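Local coordinates for hypothetical protein Atu0120 (Agrobacterium tumefaciens, PDB 2I6H) that is of unknown function but belongs to the all-helical DUF924 family of bacterial proteins and was crystallised with bound calcium ions, at residues L90-R95 / R132-L137. Sequence-based numbering, arbitrary orientation.
Sequences LDQFPR and RVFFYL
The side chain of Q92 lies against both F134 and L137. Its chain bends at chi2 (-66°), which brings the amide back to the edge of the F134 ring. Q92 OE1 sits near the ring plane, 3.9 Å from F134 CE1. Amide and ring planes are 62° apart, so they do not stack. On the other branch, Q92 NE2 approaches L137 CD1 at 3.6 Å. That same nitrogen donates to D91 OD2 at 2.9 Å, on the anti side of the carboxylate and 30° out of its plane. This bond fixes how the amide is turned. W38 and W46 meet the F134 ring edge-to-face, and this is the packed, buried side. The contact joins helix 80-97 to the loop leading into helix 137-140 and its first residue, near the centre of an all-helical DUF924 fold. One water links the two segments, donating to D91 OD2 and to F134 O. Toward L137 the contact is less enclosed, since L137 is partly exposed, although D91 OD2 still touches L137 CB at 3.5 Å. D91 OD1 is hydrogen-bonded to H141 ND1. R95, also partly exposed, turns back: NH2 makes a hydrogen bond to D91 O, and NH1 a salt bridge to D108.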
loop_
_atom_site.group_PDB
_atom_site.type_symbol
_atom_site.label_atom_id
_atom_site.label_comp_id
_atom_site.label_asym_id
_atom_site.label_seq_id
_atom_site.Cartn_x
_atom_site.Cartn_y
_atom_site.Cartn_z
ATOM N N LEU A 90 3.012 -2.435 20.782
ATOM C CA LEU A 90 1.633 -2.742 21.212
ATOM C C LEU A 90 0.643 -2.968 20.071
ATOM O O LEU A 90 -0.400 -3.614 20.275
ATOM C CB LEU A 90 1.095 -1.687 22.176
ATOM C CG LEU A 90 1.886 -1.595 23.493
ATOM C CD1 LEU A 90 1.432 -0.391 24.255
ATOM C CD2 LEU A 90 1.722 -2.908 24.336
ATOM N N ASP A 91 1.000 -2.490 18.878
ATOM C CA ASP A 91 0.196 -2.667 17.680
ATOM C C ASP A 91 0.862 -3.590 16.649
ATOM O O ASP A 91 0.186 -4.441 16.057
ATOM C CB ASP A 91 -0.115 -1.286 17.042
ATOM C CG ASP A 91 -0.995 -1.416 15.779
ATOM O OD1 ASP A 91 -2.233 -1.634 15.912
ATOM O OD2 ASP A 91 -0.417 -1.335 14.668
ATOM N N GLN A 92 2.161 -3.404 16.414
ATOM C CA GLN A 92 2.848 -4.229 15.408
ATOM C C GLN A 92 3.332 -5.587 15.918
ATOM O O GLN A 92 3.002 -6.643 15.332
ATOM C CB GLN A 92 4.008 -3.453 14.783
ATOM C CG GLN A 92 3.537 -2.264 13.970
ATOM C CD GLN A 92 2.771 -2.712 12.762
ATOM O OE1 GLN A 92 3.348 -3.268 11.836
ATOM N NE2 GLN A 92 1.431 -2.496 12.771
ATOM N N PHE A 93 4.090 -5.552 17.007
ATOM C CA PHE A 93 4.644 -6.789 17.617
ATOM C C PHE A 93 3.629 -7.962 17.715
ATOM O O PHE A 93 3.941 -9.085 17.283
ATOM C CB PHE A 93 5.280 -6.474 18.988
ATOM C CG PHE A 93 5.971 -7.658 19.614
ATOM C CD1 PHE A 93 7.383 -7.818 19.471
ATOM C CD2 PHE A 93 5.244 -8.629 20.330
ATOM C CE1 PHE A 93 8.046 -8.930 20.050
ATOM C CE2 PHE A 93 5.897 -9.735 20.915
ATOM C CZ PHE A 93 7.315 -9.896 20.773
ATOM N N PRO A 94 2.410 -7.723 18.252
ATOM C CA PRO A 94 1.439 -8.829 18.382
ATOM C C PRO A 94 1.044 -9.427 17.037
ATOM O O PRO A 94 0.837 -10.642 16.936
ATOM C CB PRO A 94 0.196 -8.148 19.008
ATOM C CG PRO A 94 0.703 -6.920 19.658
ATOM C CD PRO A 94 1.854 -6.459 18.773
ATOM N N ARG A 95 0.988 -8.583 16.002
ATOM C CA ARG A 95 0.633 -9.049 14.658
ATOM C C ARG A 95 1.753 -9.845 13.961
ATOM O O ARG A 95 1.477 -10.697 13.098
ATOM C CB ARG A 95 0.155 -7.863 13.809
ATOM C CG ARG A 95 -1.169 -7.287 14.320
ATOM C CD ARG A 95 -1.609 -5.975 13.632
ATOM N NE ARG A 95 -3.026 -5.831 13.966
ATOM C CZ ARG A 95 -3.502 -5.500 15.183
ATOM N NH1 ARG A 95 -4.817 -5.509 15.383
ATOM N NH2 ARG A 95 -2.693 -5.142 16.198
ATOM N N ARG A 132 5.081 7.834 10.137
ATOM C CA ARG A 132 3.855 8.417 10.696
ATOM C C ARG A 132 2.685 7.430 10.809
ATOM O O ARG A 132 1.926 7.452 11.798
ATOM C CB ARG A 132 3.489 9.592 9.778
ATOM C CG ARG A 132 2.589 10.587 10.351
ATOM C CD ARG A 132 2.844 11.964 9.627
ATOM N NE ARG A 132 4.144 12.587 9.922
ATOM C CZ ARG A 132 4.732 13.506 9.153
ATOM N NH1 ARG A 132 4.146 13.896 8.027
ATOM N NH2 ARG A 132 5.888 14.053 9.486
ATOM N N VAL A 133 2.517 6.595 9.784
ATOM C CA VAL A 133 1.389 5.662 9.743
ATOM C C VAL A 133 1.312 4.736 10.988
ATOM O O VAL A 133 0.240 4.253 11.344
ATOM C CB VAL A 133 1.357 4.841 8.428
ATOM C CG1 VAL A 133 2.490 3.863 8.390
ATOM C CG2 VAL A 133 -0.055 4.144 8.265
ATOM N N PHE A 134 2.462 4.459 11.608
ATOM C CA PHE A 134 2.437 3.603 12.829
ATOM C C PHE A 134 1.670 4.164 14.033
ATOM O O PHE A 134 1.225 3.389 14.907
ATOM C CB PHE A 134 3.847 3.076 13.131
ATOM C CG PHE A 134 4.389 2.310 11.966
ATOM C CD1 PHE A 134 3.863 1.044 11.690
ATOM C CD2 PHE A 134 5.283 2.902 11.044
ATOM C CE1 PHE A 134 4.257 0.312 10.564
ATOM C CE2 PHE A 134 5.696 2.166 9.871
ATOM C CZ PHE A 134 5.171 0.873 9.651
ATOM N N PHE A 135 1.508 5.501 14.084
ATOM C CA PHE A 135 0.636 6.139 15.068
ATOM C C PHE A 135 -0.853 6.004 14.676
ATOM O O PHE A 135 -1.729 6.242 15.506
ATOM C CB PHE A 135 0.983 7.648 15.205
ATOM C CG PHE A 135 2.284 7.897 15.879
ATOM C CD1 PHE A 135 2.394 7.808 17.275
ATOM C CD2 PHE A 135 3.424 8.194 15.135
ATOM C CE1 PHE A 135 3.648 8.031 17.940
ATOM C CE2 PHE A 135 4.671 8.455 15.776
ATOM C CZ PHE A 135 4.777 8.354 17.199
ATOM N N TYR A 136 -1.142 5.645 13.424
ATOM C CA TYR A 136 -2.545 5.657 12.917
ATOM C C TYR A 136 -3.124 4.249 12.821
ATOM O O TYR A 136 -4.345 4.037 12.912
ATOM C CB TYR A 136 -2.585 6.342 11.535
ATOM C CG TYR A 136 -1.954 7.734 11.516
ATOM C CD1 TYR A 136 -1.858 8.523 12.692
ATOM C CD2 TYR A 136 -1.500 8.273 10.301
ATOM C CE1 TYR A 136 -1.279 9.824 12.621
ATOM C CE2 TYR A 136 -0.925 9.551 10.226
ATOM C CZ TYR A 136 -0.830 10.313 11.383
ATOM O OH TYR A 136 -0.265 11.579 11.312
ATOM N N LEU A 137 -2.233 3.271 12.620
ATOM C CA LEU A 137 -2.669 1.887 12.472
ATOM C C LEU A 137 -3.537 1.379 13.651
ATOM O O LEU A 137 -4.466 0.593 13.407
ATOM C CB LEU A 137 -1.475 0.941 12.184
ATOM C CG LEU A 137 -0.832 1.173 10.796
ATOM C CD1 LEU A 137 0.415 0.304 10.677
ATOM C CD2 LEU A 137 -1.841 0.789 9.709
HETATM O O HOH W 1 1.642 0.674 14.529
#